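Local coordinates for protein HAD superfamily hydrolase (PDB 6NQ4) that probably acts as a phosphatase of the haloacid dehalogenase superfamily and holds a sodium ion at its metal site, at residues 183-188 / 272-277; 179-184 / 193-198; 139-144 / 168-173; 120-125 / 147-152. All coordinates share one frame; numbering follows the deposited sequence. Where two conformers were deposited one is given.

Contact 1 (183-188 / 272-277); sequences DIMVER and ADYAVN. With EDO (1,2-ethanediol), chain C.
Ala272, Ile184 and Met185 bury the most surface here, and no hydrogen bond joins the two segments. Ala272 lies against Asp183 and the start of the strand. Its CB is 3.7 Å from Asp183 OD1, while its backbone N stands 3.6 Å from Met185 O. The CB of Ile184 is directed toward the other segment, and Ile184 CB sits 3.4 Å from Tyr274 O. CG2 is the branch that goes further. It is anti to the backbone N, which brings it to Val276 CG2 at 4.0 Å, the two side chains crossing at about a right angle. Met185 meets the side chain of Tyr274. Its SD touches Tyr274 CB at 4.0 Å and stands 5.0 Å from the centroid of the Tyr274 ring, 47° off the ring normal. This is an oblique Met-aromatic contact. Asp183 OD2 accepts from O2 of a bound 1,2-ethanediol at 2.8 Å. Asp183 OD1 accepts from Asn76 ND2, and a phosphate ion is bound close to this side chain. The topology suggests that the contact joins an inserted domain, with the five-stranded sheet, to the core domain with the six-stranded sheet, as in HAD hydrolases with a cap. Thr250 of helix 248-258 touches Ala272 and Asp183, Leu192 of strand 191-194 packs on Met185 and Tyr274, and Arg201 of helix 196-205 touches Ile184 and Val276.

Contact 2 (179-184 / 193-198); sequences CANPDI and IWCAGA. With EDO (1,2-ethanediol), chain F; EDO (1,2-ethanediol), chain C.
An Asx turn at Asn181 packs against the start of helix 196-205, next to a small antiparallel hairpin formed by strands 185-188 and 191-194. Asn181 OD1 accepts from Asp183 N at 2.9 Å, with the donor 50° out of the carbonyl plane. This bond helps fix the amide, and ND2 lies on the side of Cys195. Asn181 ND2 gives one bond to O2 of the 1,2-ethanediol that also bonds Asp183 (3.0 Å) and another to a water. That water also accepts from Ala196 N, so it bridges the turn and the helix start. Cys195 packs beside the amide. Cys195 CB lies 3.6 Å from Asn181 ND2, and Cys195 CB is 3.2 Å from Asp183 O. A direct hydrogen bond runs from Cys195 N to Ile184 O at 2.9 Å. Gly197, without a side chain, brings its CA to 3.6 Å from Pro182 O. Ile184 uses two branches: CD1 reaches the helix at Gly197 O (3.4 Å), and CG2 meets the edge of the Trp194 ring on strand 191-194, in its plane, at CZ3 (3.8 Å). The turn follows strand 177-179 of the parallel five-stranded sheet. Strand 210-212 touches Cys179 and Pro182 through Ile212, helix 104-114 touches Pro182 through Ser104, and Met185 of strand 185-188 packs on Trp194.

Contact 3 (139-144 / 168-173); sequences VEEFEA and QRLRSR
Glu141 and Arg169 meet side-on, as two nearly coplanar flat groups at the ends of side chains that cross at about a right angle. Arg169 uses two nitrogens, one for each carboxylate oxygen. Its NE gives a nearly straight bond to the syn lone pair of Glu141 OE2 at 2.8 Å. Its NH2 reaches Glu141 OE1 at 3.1 Å, on the syn side but 17° out of the carboxylate plane. The planes of carboxylate and guanidinium differ by only 27°, so this is a bidentate salt bridge. The torsions on both sides serve it. Glu141 runs extended, with CG anti to the backbone N (chi1 -174°), and spans the distance to the helix. Arg169 bends at chi3 and lays its guanidinium edge along the carboxylate. On the way, Glu141 CG rests on Leu170 CD2 at 4.0 Å.

The contact ties the short 3-10 turn 141-143, between strands 137-138 and 146-149, to the C-terminal end of helix 164-172. Leu170 touches Ile122 of strand 118-122, and Ala144 touches Phe120 of the same strand.

Arg173, just past the helix, grips the turn by its backbone. Its NH1 donates to Glu141 O at 2.8 Å, with that oxygen almost in the guanidinium plane. Ala144 N reaches the same oxygen from the opposite face of the carbonyl plane, so two donors hold it. Arg173 NH2 lies 2.8 Å from Ala144 O. A water donates to Glu141 OE2 at 2.6 Å and accepts from Arg173 NH1, linking the carboxylate to the second arginine.

Contact 4 (120-125 / 147-152); sequences FHIGCE and VVCTGL
Ile122 and Val147 meet on one face of two neighbouring parallel strands, 118-122 and 146-149, which lie within a five-stranded parallel sheet. The short strand segments run at 18° to each other. Val148 bonds to the two residues flanking its partner His121: its N donates to Phe120 O, and its O accepts from Ile122 N at 2.9 Å. Ile122 shows how the side chains fit. Its CB stands 4.1 Å from Cys149 SG. CG1 is anti to the carbonyl carbon (chi1 -56°) and leads toward Val147, with CD1 at its tip 3.7 Å from Val147 CG1. The other branch, CG2, turns to the end of the partner strand, 3.5 Å from Gly151 O and 4.1 Å from Cys149 SG. Leu199 of helix 196-205 and Leu170 of helix 164-172 cover this face. His121 lies on the opposite face, its ND1 bonded to Tyr131 OH and its NE2 donating to Cys124 O. Its CE1 comes 3.3 Å from Thr150 OG1, which is hydrogen-bonded to Glu127. At the end of the strand, Ile122 O accepts from Thr150 N at 2.8 Å, nearly along the C=O axis, and takes a weak second bond from Gly151 N.

How the contacts relate
Contacts 1 and 2 share Asp183 and Ile184, and their centres are 7 Å apart. Val186 O and Ile193 N, 2.8 Å apart, probably form a hydrogen bond that joins them through the hairpin. Both touch the same 1,2-ethanediol, and a phosphate ion, probably from the crystallisation liquor, lies about 3 Å from the side chain of Asp183. Val186 and Glu187 of contact 1 also touch Trp44, one of the residues at the sodium site with Asp42 and Asp246. Contact 2 meets contact 4 in the five-stranded sheet, where Ala180 N and Cys149 O lie 2.9 Å apart. Contact 4 packs on contact 3 through Ala144 CB and Phe120 CB, 3.5 Å apart. Contact 3 is remote from contact 1, their centres about 26 Å apart.

Contact 1 (183-188 / 272-277)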
loop_
_atom_site.group_PDB
_atom_site.type_symbol
_atom_site.label_atom_id
_atom_site.label_comp_id
_atom_site.label_asym_id
_atom_site.label_seq_id
_atom_site.Cartn_x
_atom_site.Cartn_y
_atom_site.Cartn_z
ATOM N N ASP A 183 -3.022 5.403 -0.033
ATOM C CA ASP A 183 -3.411 5.703 1.349
ATOM C C ASP A 183 -3.546 7.216 1.538
ATOM O O ASP A 183 -2.800 7.999 0.947
ATOM C CB ASP A 183 -2.332 5.229 2.337
ATOM C CG ASP A 183 -2.197 3.696 2.435
ATOM O OD1 ASP A 183 -3.003 2.952 1.840
ATOM O OD2 ASP A 183 -1.254 3.247 3.144
ATOM N N ILE A 184 -4.502 7.631 2.383
ATOM C CA ILE A 184 -4.622 9.046 2.728
ATOM C C ILE A 184 -3.644 9.419 3.835
ATOM O O ILE A 184 -2.953 10.443 3.760
ATOM C CB ILE A 184 -6.070 9.367 3.135
ATOM C CG1 ILE A 184 -7.041 8.961 2.029
ATOM C CG2 ILE A 184 -6.201 10.856 3.551
ATOM C CD1 ILE A 184 -6.717 9.563 0.699
ATOM N N MET A 185 -3.589 8.605 4.882
ATOM C CA MET A 185 -2.629 8.772 5.971
ATOM C C MET A 185 -2.012 7.421 6.268
ATOM O O MET A 185 -2.517 6.377 5.842
ATOM C CB MET A 185 -3.267 9.308 7.269
ATOM C CG MET A 185 -4.029 10.609 7.079
ATOM S SD MET A 185 -4.313 11.495 8.630
ATOM C CE MET A 185 -2.751 12.398 8.730
ATOM N N VAL A 186 -0.908 7.455 7.009
ATOM C CA VAL A 186 -0.257 6.254 7.516
ATOM C C VAL A 186 0.264 6.558 8.909
ATOM O O VAL A 186 0.565 7.707 9.246
ATOM C CB VAL A 186 0.897 5.795 6.580
ATOM C CG1 VAL A 186 2.065 6.774 6.620
ATOM C CG2 VAL A 186 1.370 4.363 6.896
ATOM N N GLU A 187 0.366 5.529 9.725
ATOM C CA GLU A 187 0.988 5.725 11.021
ATOM C C GLU A 187 2.508 5.753 10.888
ATOM O O GLU A 187 3.101 5.156 9.973
ATOM C CB GLU A 187 0.553 4.644 12.007
ATOM C CG GLU A 187 0.898 3.241 11.552
ATOM C CD GLU A 187 -0.244 2.603 10.793
ATOM O OE1 GLU A 187 -0.260 2.696 9.532
ATOM O OE2 GLU A 187 -1.140 2.026 11.478
ATOM N N ARG A 188 3.133 6.475 11.791
ATOM C CA ARG A 188 4.587 6.464 11.941
ATOM C C ARG A 188 4.826 6.549 13.442
ATOM O O ARG A 188 4.772 7.637 14.029
ATOM C CB ARG A 188 5.249 7.615 11.194
ATOM C CG ARG A 188 6.770 7.426 11.072
ATOM C CD ARG A 188 7.373 8.502 10.166
ATOM N NE ARG A 188 6.988 8.294 8.776
ATOM C CZ ARG A 188 6.996 9.247 7.849
ATOM N NH1 ARG A 188 7.378 10.473 8.165
ATOM N NH2 ARG A 188 6.622 8.970 6.610
ATOM N N ALA A 272 -5.324 4.320 6.695
ATOM C CA ALA A 272 -5.714 4.525 5.307
ATOM C C ALA A 272 -7.157 4.986 5.155
ATOM O O ALA A 272 -7.521 5.499 4.088
ATOM C CB ALA A 272 -5.502 3.238 4.495
ATOM N N ASP A 273 -7.983 4.826 6.190
ATOM C CA ASP A 273 -9.394 5.203 6.159
ATOM C C ASP A 273 -9.652 6.610 6.693
ATOM O O ASP A 273 -10.812 7.035 6.723
ATOM C CB ASP A 273 -10.222 4.219 6.997
ATOM C CG ASP A 273 -10.285 2.830 6.395
ATOM O OD1 ASP A 273 -10.288 2.708 5.146
ATOM O OD2 ASP A 273 -10.356 1.857 7.177
ATOM N N TYR A 274 -8.618 7.321 7.142
ATOM C CA TYR A 274 -8.787 8.698 7.593
ATOM C C TYR A 274 -9.094 9.607 6.405
ATOM O O TYR A 274 -8.687 9.348 5.271
ATOM C CB TYR A 274 -7.530 9.184 8.329
ATOM C CG TYR A 274 -7.487 8.829 9.808
ATOM C CD1 TYR A 274 -7.330 7.511 10.232
ATOM C CD2 TYR A 274 -7.581 9.824 10.787
ATOM C CE1 TYR A 274 -7.286 7.187 11.585
ATOM C CE2 TYR A 274 -7.546 9.508 12.147
ATOM C CZ TYR A 274 -7.392 8.189 12.537
ATOM O OH TYR A 274 -7.352 7.859 13.875
ATOM N N ALA A 275 -9.848 10.666 6.667
ATOM C CA ALA A 275 -10.206 11.631 5.638
ATOM C C ALA A 275 -9.157 12.745 5.558
ATOM O O ALA A 275 -8.297 12.888 6.429
ATOM C CB ALA A 275 -11.594 12.212 5.921
ATOM N N VAL A 276 -9.246 13.549 4.493
ATOM C CA VAL A 276 -8.317 14.658 4.279
ATOM C C VAL A 276 -8.455 15.765 5.321
ATOM O O VAL A 276 -7.562 16.613 5.441
ATOM C CB VAL A 276 -8.399 15.137 2.809
ATOM C CG1 VAL A 276 -7.523 16.367 2.558
ATOM C CG2 VAL A 276 -7.988 14.011 1.878
ATOM N N ASN A 277 -9.527 15.769 6.106
ATOM C CA ASN A 277 -9.613 16.672 7.248
ATOM C C ASN A 277 -9.071 16.056 8.532
ATOM O O ASN A 277 -9.174 16.674 9.595
ATOM C CB ASN A 277 -11.049 17.172 7.444
ATOM C CG ASN A 277 -11.989 16.086 7.924
ATOM O OD1 ASN A 277 -11.670 14.895 7.873
ATOM N ND2 ASN A 277 -13.166 16.495 8.394
HETATM C C1 EDO C . 3.529 3.464 3.765
HETATM O O1 EDO C . 4.187 4.644 3.273
HETATM C C2 EDO C . 2.172 3.318 3.082
HETATM O O2 EDO C . 1.290 4.419 3.406
#

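Contact 2 (179-184 / 193-198)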
loop_
_atom_site.group_PDB
_atom_site.type_symbol
_atom_site.label_atom_id
_atom_site.label_comp_id
_atom_site.label_asym_id
_atom_site.label_seq_id
_atom_site.Cartn_x
_atom_site.Cartn_y
_atom_site.Cartn_z
ATOM N N CYS A 179 -0.506 8.413 -8.910
ATOM C CA CYS A 179 -0.415 8.338 -7.455
ATOM C C CYS A 179 0.216 7.001 -7.093
ATOM O O CYS A 179 -0.379 5.946 -7.355
ATOM C CB CYS A 179 -1.805 8.435 -6.825
ATOM S SG CYS A 179 -1.803 8.182 -5.025
ATOM N N ALA A 180 1.400 7.044 -6.469
ATOM C CA ALA A 180 2.121 5.816 -6.129
ATOM C C ALA A 180 1.711 5.208 -4.789
ATOM O O ALA A 180 2.188 4.117 -4.449
ATOM C CB ALA A 180 3.640 6.046 -6.137
ATOM N N ASN A 181 0.852 5.877 -4.013
ATOM C CA ASN A 181 0.403 5.354 -2.723
ATOM C C ASN A 181 -1.018 5.847 -2.487
ATOM O O ASN A 181 -1.222 7.001 -2.083
ATOM C CB ASN A 181 1.325 5.808 -1.595
ATOM C CG ASN A 181 0.818 5.400 -0.233
ATOM O OD1 ASN A 181 -0.183 4.672 -0.115
ATOM N ND2 ASN A 181 1.507 5.863 0.820
ATOM N N PRO A 182 -2.024 4.984 -2.677
ATOM C CA PRO A 182 -3.426 5.387 -2.476
ATOM C C PRO A 182 -3.803 5.774 -1.052
ATOM O O PRO A 182 -4.872 6.380 -0.888
ATOM C CB PRO A 182 -4.211 4.126 -2.893
ATOM C CG PRO A 182 -3.306 3.365 -3.756
ATOM C CD PRO A 182 -1.917 3.638 -3.269
ATOM N N ASP A 183 -3.022 5.403 -0.033
ATOM C CA ASP A 183 -3.411 5.703 1.349
ATOM C C ASP A 183 -3.546 7.216 1.538
ATOM O O ASP A 183 -2.800 7.999 0.947
ATOM C CB ASP A 183 -2.332 5.229 2.337
ATOM C CG ASP A 183 -2.197 3.696 2.435
ATOM O OD1 ASP A 183 -3.003 2.952 1.840
ATOM O OD2 ASP A 183 -1.254 3.247 3.144
ATOM N N ILE A 184 -4.502 7.631 2.383
ATOM C CA ILE A 184 -4.622 9.046 2.728
ATOM C C ILE A 184 -3.644 9.419 3.835
ATOM O O ILE A 184 -2.953 10.443 3.760
ATOM C CB ILE A 184 -6.070 9.367 3.135
ATOM C CG1 ILE A 184 -7.041 8.961 2.029
ATOM C CG2 ILE A 184 -6.201 10.856 3.551
ATOM C CD1 ILE A 184 -6.717 9.563 0.699
ATOM N N ILE A 193 0.645 10.548 9.431
ATOM C CA ILE A 193 1.402 11.236 8.396
ATOM C C ILE A 193 0.585 11.229 7.110
ATOM O O ILE A 193 0.068 10.182 6.702
ATOM C CB ILE A 193 2.734 10.494 8.169
ATOM C CG1 ILE A 193 3.531 10.375 9.476
ATOM C CG2 ILE A 193 3.545 11.161 7.084
ATOM C CD1 ILE A 193 3.991 11.697 10.036
ATOM N N TRP A 194 0.531 12.377 6.434
ATOM C CA TRP A 194 -0.183 12.464 5.167
ATOM C C TRP A 194 0.586 11.733 4.071
ATOM O O TRP A 194 1.817 11.803 4.016
ATOM C CB TRP A 194 -0.334 13.929 4.756
ATOM C CG TRP A 194 -1.235 14.695 5.663
ATOM C CD1 TRP A 194 -0.867 15.656 6.562
ATOM C CD2 TRP A 194 -2.652 14.559 5.770
ATOM N NE1 TRP A 194 -1.972 16.117 7.233
ATOM C CE2 TRP A 194 -3.086 15.476 6.756
ATOM C CE3 TRP A 194 -3.597 13.754 5.135
ATOM C CZ2 TRP A 194 -4.429 15.601 7.128
ATOM C CZ3 TRP A 194 -4.932 13.883 5.502
ATOM C CH2 TRP A 194 -5.336 14.802 6.486
ATOM N N CYS A 195 -0.148 11.064 3.184
ATOM C CA CYS A 195 0.438 10.278 2.103
ATOM C C CYS A 195 0.013 10.822 0.745
ATOM O O CYS A 195 -0.824 11.720 0.629
ATOM C CB CYS A 195 -0.012 8.824 2.202
ATOM S SG CYS A 195 0.507 7.973 3.683
ATOM N N ALA A 196 0.569 10.212 -0.306
ATOM C CA ALA A 196 0.294 10.642 -1.673
ATOM C C ALA A 196 -1.194 10.627 -1.983
ATOM O O ALA A 196 -1.673 11.462 -2.757
ATOM C CB ALA A 196 1.022 9.731 -2.655
ATOM N N GLY A 197 -1.936 9.666 -1.418
ATOM C CA GLY A 197 -3.353 9.556 -1.706
ATOM C C GLY A 197 -4.137 10.788 -1.301
ATOM O O GLY A 197 -5.170 11.101 -1.905
ATOM N N ALA A 198 -3.689 11.484 -0.252
ATOM C CA ALA A 198 -4.350 12.729 0.125
ATOM C C ALA A 198 -4.228 13.763 -0.985
ATOM O O ALA A 198 -5.188 14.489 -1.279
ATOM C CB ALA A 198 -3.715 13.253 1.405
HETATM C C1 EDO F . 2.481 16.267 9.311
HETATM O O1 EDO F . 1.662 17.322 8.790
HETATM C C2 EDO F . 1.833 14.932 8.965
HETATM O O2 EDO F . 2.073 14.592 7.576
HETATM C C1 EDO C . 3.529 3.464 3.765
HETATM O O1 EDO C . 4.187 4.644 3.273
HETATM C C2 EDO C . 2.172 3.318 3.082
HETATM O O2 EDO C . 1.290 4.419 3.406
HETATM O O HOH W 1 2.880 8.433 0.175
#

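Contact 3 (139-144 / 168-173)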
loop_
_atom_site.group_PDB
_atom_site.type_symbol
_atom_site.label_atom_id
_atom_site.label_comp_id
_atom_site.label_asym_id
_atom_site.label_seq_id
_atom_site.Cartn_x
_atom_site.Cartn_y
_atom_site.Cartn_z
ATOM N N VAL A 139 11.958 16.588 -14.325
ATOM C CA VAL A 139 12.091 17.951 -14.807
ATOM C C VAL A 139 11.403 18.909 -13.842
ATOM O O VAL A 139 10.709 18.503 -12.907
ATOM C CB VAL A 139 11.563 18.118 -16.250
ATOM C CG1 VAL A 139 12.305 17.188 -17.205
ATOM C CG2 VAL A 139 10.059 17.853 -16.316
ATOM N N GLU A 140 11.647 20.195 -14.058
ATOM C CA GLU A 140 10.963 21.231 -13.308
ATOM C C GLU A 140 9.479 21.222 -13.638
ATOM O O GLU A 140 9.052 20.748 -14.691
ATOM C CB GLU A 140 11.505 22.603 -13.698
ATOM C CG GLU A 140 12.989 22.755 -13.519
ATOM C CD GLU A 140 13.350 23.257 -12.146
ATOM O OE1 GLU A 140 12.482 23.217 -11.248
ATOM O OE2 GLU A 140 14.501 23.705 -11.969
ATOM N N GLU A 141 8.697 21.814 -12.736
ATOM C CA GLU A 141 7.252 21.908 -12.927
ATOM C C GLU A 141 6.883 22.473 -14.303
ATOM O O GLU A 141 6.038 21.909 -15.008
ATOM C CB GLU A 141 6.658 22.788 -11.825
ATOM C CG GLU A 141 5.144 22.837 -11.862
ATOM C CD GLU A 141 4.562 23.944 -11.002
ATOM O OE1 GLU A 141 5.220 24.365 -10.025
ATOM O OE2 GLU A 141 3.440 24.392 -11.319
ATOM N N PHE A 142 7.510 23.586 -14.704
ATOM C CA PHE A 142 7.141 24.248 -15.956
ATOM C C PHE A 142 7.450 23.408 -17.197
ATOM O O PHE A 142 6.882 23.674 -18.265
ATOM C CB PHE A 142 7.782 25.642 -16.033
ATOM C CG PHE A 142 9.225 25.645 -16.496
ATOM C CD1 PHE A 142 9.533 25.846 -17.836
ATOM C CD2 PHE A 142 10.268 25.480 -15.593
ATOM C CE1 PHE A 142 10.857 25.866 -18.272
ATOM C CE2 PHE A 142 11.589 25.488 -16.017
ATOM C CZ PHE A 142 11.885 25.688 -17.364
ATOM N N GLU A 143 8.309 22.390 -17.071
ATOM C CA GLU A 143 8.737 21.536 -18.177
ATOM C C GLU A 143 7.968 20.226 -18.262
ATOM O O GLU A 143 8.153 19.477 -19.229
ATOM C CB GLU A 143 10.218 21.174 -17.999
ATOM C CG GLU A 143 11.145 22.366 -17.976
ATOM C CD GLU A 143 12.570 22.017 -17.557
ATOM O OE1 GLU A 143 12.760 21.316 -16.534
ATOM O OE2 GLU A 143 13.508 22.460 -18.250
ATOM N N ALA A 144 7.146 19.917 -17.274
ATOM C CA ALA A 144 6.645 18.563 -17.133
ATOM C C ALA A 144 5.473 18.296 -18.068
ATOM O O ALA A 144 4.683 19.190 -18.392
ATOM C CB ALA A 144 6.229 18.317 -15.689
ATOM N N GLN A 168 -3.540 23.156 -8.214
ATOM C CA GLN A 168 -4.348 23.967 -9.120
ATOM C C GLN A 168 -3.602 24.261 -10.412
ATOM O O GLN A 168 -4.190 24.208 -11.502
ATOM C CB GLN A 168 -4.733 25.276 -8.434
ATOM C CG GLN A 168 -5.754 25.118 -7.326
ATOM C CD GLN A 168 -6.018 26.406 -6.565
ATOM O OE1 GLN A 168 -5.295 27.397 -6.706
ATOM N NE2 GLN A 168 -7.052 26.389 -5.741
ATOM N N ARG A 169 -2.304 24.591 -10.311
ATOM C CA ARG A 169 -1.535 24.892 -11.516
ATOM C C ARG A 169 -1.422 23.671 -12.407
ATOM O O ARG A 169 -1.577 23.772 -13.632
ATOM C CB ARG A 169 -0.138 25.397 -11.166
ATOM C CG ARG A 169 -0.095 26.807 -10.618
ATOM C CD ARG A 169 1.326 27.362 -10.643
ATOM N NE ARG A 169 2.296 26.561 -9.888
ATOM C CZ ARG A 169 2.531 26.691 -8.585
ATOM N NH1 ARG A 169 1.857 27.580 -7.858
ATOM N NH2 ARG A 169 3.443 25.927 -8.000
ATOM N N LEU A 170 -1.171 22.503 -11.808
ATOM C CA LEU A 170 -0.991 21.285 -12.595
ATOM C C LEU A 170 -2.299 20.892 -13.265
ATOM O O LEU A 170 -2.318 20.484 -14.438
ATOM C CB LEU A 170 -0.523 20.159 -11.678
ATOM C CG LEU A 170 0.836 20.399 -11.009
ATOM C CD1 LEU A 170 1.089 19.332 -9.927
ATOM C CD2 LEU A 170 1.969 20.367 -12.021
ATOM N N ARG A 171 -3.400 21.025 -12.524
ATOM C CA ARG A 171 -4.710 20.690 -13.062
ATOM C C ARG A 171 -5.062 21.594 -14.238
ATOM O O ARG A 171 -5.595 21.128 -15.252
ATOM C CB ARG A 171 -5.750 20.781 -11.943
ATOM C CG ARG A 171 -7.092 20.129 -12.263
ATOM C CD ARG A 171 -8.048 21.082 -12.945
ATOM N NE ARG A 171 -9.122 20.344 -13.596
ATOM C CZ ARG A 171 -10.099 20.903 -14.296
ATOM N NH1 ARG A 171 -10.145 22.223 -14.435
ATOM N NH2 ARG A 171 -11.029 20.139 -14.851
ATOM N N SER A 172 -4.743 22.888 -14.135
ATOM C CA SER A 172 -5.036 23.813 -15.225
ATOM C C SER A 172 -4.247 23.498 -16.484
ATOM O O SER A 172 -4.653 23.917 -17.576
ATOM C CB SER A 172 -4.765 25.252 -14.790
ATOM O OG SER A 172 -5.703 25.638 -13.806
ATOM N N ARG A 173 -3.134 22.769 -16.357
ATOM C CA ARG A 173 -2.363 22.328 -17.512
ATOM C C ARG A 173 -2.755 20.932 -17.962
ATOM O O ARG A 173 -2.111 20.373 -18.854
ATOM C CB ARG A 173 -0.864 22.407 -17.228
ATOM C CG ARG A 173 -0.373 23.840 -17.111
ATOM C CD ARG A 173 1.053 23.886 -16.620
ATOM N NE ARG A 173 1.928 23.099 -17.488
ATOM C CZ ARG A 173 3.069 22.547 -17.095
ATOM N NH1 ARG A 173 3.478 22.695 -15.844
ATOM N NH2 ARG A 173 3.800 21.837 -17.950
HETATM O O HOH W 2 2.525 24.384 -13.766
#

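Contact 4 (120-125 / 147-152)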
loop_
_atom_site.group_PDB
_atom_site.type_symbol
_atom_site.label_atom_id
_atom_site.label_comp_id
_atom_site.label_asym_id
_atom_site.label_seq_id
_atom_site.Cartn_x
_atom_site.Cartn_y
_atom_site.Cartn_z
ATOM N N PHE A 120 7.243 15.527 -13.483
ATOM C CA PHE A 120 7.404 16.339 -12.285
ATOM C C PHE A 120 7.142 15.458 -11.065
ATOM O O PHE A 120 6.039 14.911 -10.909
ATOM C CB PHE A 120 6.430 17.514 -12.323
ATOM C CG PHE A 120 6.441 18.364 -11.089
ATOM C CD1 PHE A 120 7.593 19.037 -10.686
ATOM C CD2 PHE A 120 5.290 18.496 -10.327
ATOM C CE1 PHE A 120 7.574 19.842 -9.541
ATOM C CE2 PHE A 120 5.268 19.304 -9.197
ATOM C CZ PHE A 120 6.406 19.970 -8.804
ATOM N N HIS A 121 8.152 15.325 -10.210
ATOM C CA HIS A 121 8.085 14.478 -9.022
ATOM C C HIS A 121 7.545 15.266 -7.832
ATOM O O HIS A 121 8.050 16.353 -7.521
ATOM C CB HIS A 121 9.496 13.971 -8.700
ATOM C CG HIS A 121 9.605 13.209 -7.414
ATOM N ND1 HIS A 121 9.103 11.933 -7.254
ATOM C CD2 HIS A 121 10.194 13.534 -6.236
ATOM C CE1 HIS A 121 9.381 11.504 -6.034
ATOM N NE2 HIS A 121 10.047 12.453 -5.397
ATOM N N ILE A 122 6.539 14.709 -7.162
ATOM C CA ILE A 122 6.075 15.213 -5.874
ATOM C C ILE A 122 6.341 14.097 -4.874
ATOM O O ILE A 122 5.704 13.037 -4.928
ATOM C CB ILE A 122 4.589 15.599 -5.883
ATOM C CG1 ILE A 122 4.289 16.624 -6.979
ATOM C CG2 ILE A 122 4.204 16.172 -4.509
ATOM C CD1 ILE A 122 2.793 16.898 -7.157
ATOM N N GLY A 123 7.275 14.328 -3.966
ATOM C CA GLY A 123 7.637 13.341 -2.970
ATOM C C GLY A 123 9.038 13.607 -2.465
ATOM O O GLY A 123 9.736 14.515 -2.929
ATOM N N CYS A 124 9.458 12.771 -1.523
ATOM C CA CYS A 124 10.757 13.009 -0.907
ATOM C C CYS A 124 11.894 12.467 -1.778
ATOM O O CYS A 124 11.678 11.822 -2.811
ATOM C CB CYS A 124 10.790 12.441 0.510
ATOM S SG CYS A 124 10.773 10.655 0.563
ATOM N N GLU A 125 13.131 12.740 -1.344
ATOM C CA GLU A 125 14.306 12.285 -2.084
ATOM C C GLU A 125 14.412 10.763 -2.109
ATOM O O GLU A 125 14.748 10.179 -3.143
ATOM C CB GLU A 125 15.561 12.889 -1.474
ATOM C CG GLU A 125 16.793 12.664 -2.312
ATOM C CD GLU A 125 18.017 13.310 -1.714
ATOM O OE1 GLU A 125 19.089 12.678 -1.754
ATOM O OE2 GLU A 125 17.904 14.445 -1.199
ATOM N N VAL A 147 2.823 14.045 -14.024
ATOM C CA VAL A 147 3.168 14.149 -12.610
ATOM C C VAL A 147 3.204 12.750 -12.014
ATOM O O VAL A 147 2.343 11.919 -12.316
ATOM C CB VAL A 147 2.129 15.009 -11.859
ATOM C CG1 VAL A 147 2.471 15.068 -10.386
ATOM C CG2 VAL A 147 2.056 16.406 -12.457
ATOM N N VAL A 148 4.189 12.491 -11.155
ATOM C CA VAL A 148 4.206 11.291 -10.321
ATOM C C VAL A 148 4.304 11.738 -8.881
ATOM O O VAL A 148 5.233 12.472 -8.512
ATOM C CB VAL A 148 5.360 10.350 -10.689
ATOM C CG1 VAL A 148 5.390 9.142 -9.750
ATOM C CG2 VAL A 148 5.217 9.881 -12.145
ATOM N N CYS A 149 3.350 11.308 -8.068
ATOM C CA CYS A 149 3.308 11.685 -6.665
ATOM C C CYS A 149 3.540 10.441 -5.825
ATOM O O CYS A 149 2.691 9.538 -5.775
ATOM C CB CYS A 149 1.968 12.327 -6.331
ATOM S SG CYS A 149 1.826 12.811 -4.601
ATOM N N THR A 150 4.686 10.402 -5.156
ATOM C CA THR A 150 4.979 9.334 -4.206
ATOM C C THR A 150 4.638 9.723 -2.776
ATOM O O THR A 150 4.516 8.835 -1.932
ATOM C CB THR A 150 6.466 8.966 -4.256
ATOM O OG1 THR A 150 7.250 10.128 -3.942
ATOM C CG2 THR A 150 6.851 8.429 -5.629
ATOM N N GLY A 151 4.460 11.013 -2.492
ATOM C CA GLY A 151 4.202 11.476 -1.138
ATOM C C GLY A 151 4.376 12.982 -1.074
ATOM O O GLY A 151 4.460 13.649 -2.100
ATOM N N LEU A 152 4.436 13.506 0.139
ATOM C CA LEU A 152 4.708 14.931 0.294
ATOM C C LEU A 152 6.224 15.160 0.313
ATOM O O LEU A 152 7.001 14.264 0.649
ATOM C CB LEU A 152 4.061 15.478 1.579
ATOM C CG LEU A 152 2.545 15.730 1.564
ATOM C CD1 LEU A 152 1.717 14.465 1.307
ATOM C CD2 LEU A 152 2.143 16.388 2.884
#